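Local coordinates for protein signal transduction histidine kinase, LytS (Clostridium beijerinckii, PDB 5XSJ) that probably acts as a membrane-bound sensor kinase of a two-component system, phosphorylating a protein histidine with ATP, and appears here as its N-terminal four-helix portion, at residues 86-89 and 90-94; 93-96 and 97-101. All blocks are in the same frame, centred on the assembly; numbering follows the deposited sequence.

Contact 1: 86-89 and 90-94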
loop_
_atom_site.group_PDB
_atom_site.type_symbol
_atom_site.label_atom_id
_atom_site.label_comp_id
_atom_site.label_asym_id
_atom_site.label_seq_id
_atom_site.Cartn_x
_atom_site.Cartn_y
_atom_site.Cartn_z
ATOM N N SER B 86 -17.896 -1.623 10.485
ATOM C CA SER B 86 -16.906 -2.640 10.100
ATOM C C SER B 86 -15.650 -2.545 10.951
ATOM O O SER B 86 -15.058 -3.544 11.327
ATOM C CB SER B 86 -16.519 -2.512 8.622
ATOM O OG SER B 86 -17.597 -2.846 7.770
ATOM N N TYR B 87 -15.225 -1.325 11.215
ATOM C CA TYR B 87 -14.110 -1.088 12.113
ATOM C C TYR B 87 -14.411 -1.608 13.506
ATOM O O TYR B 87 -13.573 -2.228 14.145
ATOM C CB TYR B 87 -13.808 0.403 12.175
ATOM C CG TYR B 87 -12.951 0.778 13.348
ATOM C CD1 TYR B 87 -11.592 0.493 13.345
ATOM C CD2 TYR B 87 -13.487 1.438 14.458
ATOM C CE1 TYR B 87 -10.773 0.844 14.419
ATOM C CE2 TYR B 87 -12.672 1.790 15.545
ATOM C CZ TYR B 87 -11.311 1.498 15.518
ATOM O OH TYR B 87 -10.486 1.842 16.586
ATOM N N ILE B 88 -15.623 -1.330 13.981
ATOM C CA ILE B 88 -16.040 -1.797 15.298
ATOM C C ILE B 88 -15.972 -3.320 15.358
ATOM O O ILE B 88 -15.465 -3.896 16.324
ATOM C CB ILE B 88 -17.456 -1.281 15.631
ATOM C CG1 ILE B 88 -17.386 0.238 15.841
ATOM C CG2 ILE B 88 -18.007 -1.968 16.874
ATOM C CD1 ILE B 88 -18.720 0.945 15.844
ATOM N N GLU B 89 -16.412 -3.969 14.288
ATOM C CA GLU B 89 -16.438 -5.423 14.250
ATOM C C GLU B 89 -15.026 -6.004 14.181
ATOM O O GLU B 89 -14.722 -6.972 14.873
ATOM C CB GLU B 89 -17.276 -5.897 13.064
ATOM C CG GLU B 89 -17.506 -7.384 13.004
ATOM C CD GLU B 89 -18.060 -7.823 11.655
ATOM O OE1 GLU B 89 -18.295 -9.036 11.475
ATOM O OE2 GLU B 89 -18.240 -6.956 10.760
ATOM N N SER B 90 -14.164 -5.417 13.350
ATOM C CA SER B 90 -12.786 -5.890 13.215
ATOM C C SER B 90 -11.971 -5.663 14.475
ATOM O O SER B 90 -11.166 -6.513 14.868
ATOM C CB SER B 90 -12.086 -5.200 12.039
ATOM O OG SER B 90 -12.707 -5.541 10.815
ATOM N N SER B 91 -12.156 -4.500 15.095
ATOM C CA SER B 91 -11.417 -4.185 16.308
ATOM C C SER B 91 -11.915 -5.013 17.496
ATOM O O SER B 91 -11.134 -5.410 18.354
ATOM C CB SER B 91 -11.514 -2.685 16.615
ATOM O OG SER B 91 -12.856 -2.234 16.551
ATOM N N LYS B 92 -13.210 -5.291 17.549
ATOM C CA LYS B 92 -13.724 -6.121 18.639
ATOM C C LYS B 92 -13.255 -7.564 18.488
ATOM O O LYS B 92 -12.893 -8.217 19.476
ATOM C CB LYS B 92 -15.257 -6.054 18.714
ATOM C CG LYS B 92 -15.760 -4.798 19.424
ATOM C CD LYS B 92 -17.277 -4.801 19.665
ATOM C CE LYS B 92 -17.721 -3.494 20.348
ATOM N NZ LYS B 92 -19.203 -3.328 20.457
ATOM N N ASN B 93 -13.253 -8.067 17.256
ATOM C CA ASN B 93 -12.745 -9.410 17.019
ATOM C C ASN B 93 -11.270 -9.518 17.391
ATOM O O ASN B 93 -10.847 -10.519 17.967
ATOM C CB ASN B 93 -12.955 -9.831 15.562
ATOM C CG ASN B 93 -14.415 -10.060 15.233
ATOM O OD1 ASN B 93 -15.243 -10.212 16.124
ATOM N ND2 ASN B 93 -14.741 -10.060 13.957
ATOM N N THR B 94 -10.493 -8.487 17.078
ATOM C CA THR B 94 -9.082 -8.469 17.461
ATOM C C THR B 94 -8.949 -8.496 18.984
ATOM O O THR B 94 -8.188 -9.281 19.523
ATOM C CB THR B 94 -8.329 -7.227 16.916
ATOM O OG1 THR B 94 -8.475 -7.146 15.494
ATOM C CG2 THR B 94 -6.853 -7.297 17.263
#

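Contact 2: 93-96 and 97-101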
loop_
_atom_site.group_PDB
_atom_site.type_symbol
_atom_site.label_atom_id
_atom_site.label_comp_id
_atom_site.label_asym_id
_atom_site.label_seq_id
_atom_site.Cartn_x
_atom_site.Cartn_y
_atom_site.Cartn_z
ATOM N N ASN B 93 -13.253 -8.067 17.256
ATOM C CA ASN B 93 -12.745 -9.410 17.019
ATOM C C ASN B 93 -11.270 -9.518 17.391
ATOM O O ASN B 93 -10.847 -10.519 17.967
ATOM C CB ASN B 93 -12.955 -9.831 15.562
ATOM C CG ASN B 93 -14.415 -10.060 15.233
ATOM O OD1 ASN B 93 -15.243 -10.212 16.124
ATOM N ND2 ASN B 93 -14.741 -10.060 13.957
ATOM N N THR B 94 -10.493 -8.487 17.078
ATOM C CA THR B 94 -9.082 -8.469 17.461
ATOM C C THR B 94 -8.949 -8.496 18.984
ATOM O O THR B 94 -8.188 -9.281 19.523
ATOM C CB THR B 94 -8.329 -7.227 16.916
ATOM O OG1 THR B 94 -8.475 -7.146 15.494
ATOM C CG2 THR B 94 -6.853 -7.297 17.263
ATOM N N ILE B 95 -9.694 -7.634 19.671
ATOM C CA ILE B 95 -9.618 -7.537 21.126
ATOM C C ILE B 95 -9.993 -8.875 21.757
ATOM O O ILE B 95 -9.356 -9.354 22.694
ATOM C CB ILE B 95 -10.546 -6.420 21.655
ATOM C CG1 ILE B 95 -10.004 -5.047 21.270
ATOM C CG2 ILE B 95 -10.715 -6.511 23.163
ATOM C CD1 ILE B 95 -10.928 -3.931 21.670
ATOM N N SER B 96 -11.023 -9.491 21.200
ATOM C CA SER B 96 -11.484 -10.785 21.664
ATOM C C SER B 96 -10.421 -11.886 21.542
ATOM O O SER B 96 -10.211 -12.643 22.479
ATOM C CB SER B 96 -12.745 -11.172 20.901
ATOM O OG SER B 96 -13.204 -12.436 21.309
ATOM N N ALA B 97 -9.755 -11.982 20.400
ATOM C CA ALA B 97 -8.697 -12.976 20.227
ATOM C C ALA B 97 -7.502 -12.645 21.108
ATOM O O ALA B 97 -6.860 -13.530 21.663
ATOM C CB ALA B 97 -8.267 -13.065 18.754
ATOM N N TYR B 98 -7.209 -11.356 21.231
ATOM C CA TYR B 98 -6.110 -10.892 22.060
ATOM C C TYR B 98 -6.299 -11.293 23.522
ATOM O O TYR B 98 -5.380 -11.810 24.162
ATOM C CB TYR B 98 -5.978 -9.378 21.955
ATOM C CG TYR B 98 -4.990 -8.770 22.925
ATOM C CD1 TYR B 98 -3.627 -8.933 22.745
ATOM C CD2 TYR B 98 -5.419 -8.023 24.013
ATOM C CE1 TYR B 98 -2.720 -8.373 23.611
ATOM C CE2 TYR B 98 -4.513 -7.464 24.900
ATOM C CZ TYR B 98 -3.166 -7.643 24.686
ATOM O OH TYR B 98 -2.249 -7.094 25.540
ATOM N N GLU B 99 -7.492 -11.042 24.051
ATOM C CA GLU B 99 -7.756 -11.282 25.465
ATOM C C GLU B 99 -7.859 -12.780 25.767
ATOM O O GLU B 99 -7.644 -13.205 26.896
ATOM C CB GLU B 99 -9.019 -10.544 25.887
ATOM C CG GLU B 99 -8.838 -9.043 25.875
ATOM C CD GLU B 99 -10.095 -8.292 26.271
ATOM O OE1 GLU B 99 -11.185 -8.893 26.183
ATOM O OE2 GLU B 99 -9.993 -7.103 26.667
ATOM N N ASN B 100 -8.180 -13.564 24.742
ATOM C CA ASN B 100 -8.107 -15.024 24.799
ATOM C C ASN B 100 -6.692 -15.570 24.687
ATOM O O ASN B 100 -6.496 -16.785 24.656
ATOM C CB ASN B 100 -8.943 -15.644 23.684
ATOM C CG ASN B 100 -10.292 -16.081 24.162
ATOM O OD1 ASN B 100 -10.430 -17.152 24.759
ATOM N ND2 ASN B 100 -11.309 -15.256 23.908
ATOM N N LYS B 101 -5.720 -14.666 24.593
ATOM C CA LYS B 101 -4.302 -15.017 24.470
ATOM C C LYS B 101 -4.042 -15.986 23.319
ATOM O O LYS B 101 -3.332 -16.974 23.462
ATOM C CB LYS B 101 -3.789 -15.579 25.796
ATOM C CG LYS B 101 -3.848 -14.542 26.914
ATOM C CD LYS B 101 -3.329 -15.078 28.234
ATOM C CE LYS B 101 -1.826 -15.324 28.193
ATOM N NZ LYS B 101 -1.362 -16.071 29.401
#

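Contact 1: 86-89 and 90-94
Ser86, Tyr87, Ile88 and Glu89 each offer their carbonyl oxygen to the backbone N four residues on, in Ser90, Ser91, Lys92 and Asn93, with O-to-N distances of 2.8 to 3.0 Å. This is regular alpha-helix in the middle of helix 73-99, one rod of a four-helix bundle, and its side chains divide between the bundle core and the solvent.

The inward face is built on Tyr87 and Ser91. Tyr87 sends its ring into the bundle among Phe36, Val55 and Ile117, and its OH finds a hydrogen bond with Ser32. Over one face of this ring, 4.0 Å above the plane and near its centre, lies Ser91 OG. A chi1 of 49° tucks that hydroxyl back toward the preceding turn, where Ser91 OG gives a short 2.5 Å bond to Tyr87 O. Serine suits this buried place because it is small enough to sit over the ring face and can give its hydroxyl hydrogen to a carbonyl of its own helix; Tyr51 OH is a further hydrogen-bond partner.

On the outer side, Lys92 suits an exposed position beside the core: its extended chain follows Ile88 CG2 out to NZ, pointing the same way as Ile88, with Lys92 CE 3.8 Å from that methyl, and it also touches Tyr51. Glu89 and Asn93 also run side by side, but their carboxylate and amide planes are turned 73° apart, and the nearest side-chain approach, Glu89 CG to Asn93 ND2, is 4.0 Å.

Ser86 OG is hydrogen-bonded to the backbone of a different protein's chain in the assembly. Further along, Thr94 N and Thr94 OG1 grip Ser90 O from opposite faces of its carbonyl plane, the hydroxyl at 2.8 Å.

Contact 2: 93-96 and 97-101
Asn93 O receives the backbone N of Ala97 at 3.0 Å, one of the regular bonds of the last turns of helix 73-99, which ends here in a Schellman motif. Alanine, with nothing beyond its CB, lets this side of the helix lie close to Tyr107.

Next comes Thr94, whose carbonyl oxygen takes the backbone N of Tyr98. Its side chain packs against Phe36 and Ile40.

Ile95 O accepts from Glu99 N, and the two side chains run side by side. A chi1 of -68° sets Glu99 CG opposite its own carbonyl carbon and sends the chain back along the helix; the extended stretch beyond CG then carries the carboxylate to the branch methyl, with Glu99 OE2 3.6 Å from Ile95 CG2. The acid suits this edge of the core: its CB and CG methylenes pass over Ile95 O and its carboxylate end lies against the methyl, while OE2 has a salt bridge to Lys48 and a hydrogen bond with Tyr39 OH, an environment that would probably favour the charged form.

Ser96 O ends the walk with two donors, both from Asn100: the backbone N and the amide ND2, each at 3.2 Å, reaching the oxygen from opposite faces of its carbonyl plane. The ND2 bond is fairly straight, 164° at the hydrogen, and lies in the plane of the amide, although it meets the carbonyl from above. Asparagine is apt at a helix end, where its short amide can fold back onto a carbonyl of the final turn. Lys101 then leaves the helix with a phi of 53°, its N bonded to Tyr98 O at 2.9 Å.

Around this end, Thr94 and Ala97 touch helix 104-133, Ile95 meets helix 45-67, and the Tyr98 ring packs edge-to-face with Tyr39 of helix 15-42.

Overall arrangement
Contacts 1 and 2 are successive parts of helix 73-99, sharing Asn93 and Thr94, with centres about 10 Å apart. Contact 1 lies nearer the middle of the bundle, its centre about 10 Å from that of the chain, whereas contact 2, at about 19 Å, carries the helix to its C-terminal end. Phe36 of helix 15-42 and Tyr51 of helix 45-67 touch side chains in both, giving the two a common inner lining. Each also reaches a chain of a different protein in the assembly: Ser86 in contact 1 by a hydrogen bond, Lys101 in contact 2 through its NZ to an acidic side chain of that other chain. The helix therefore serves both the bundle core and the assembly interface.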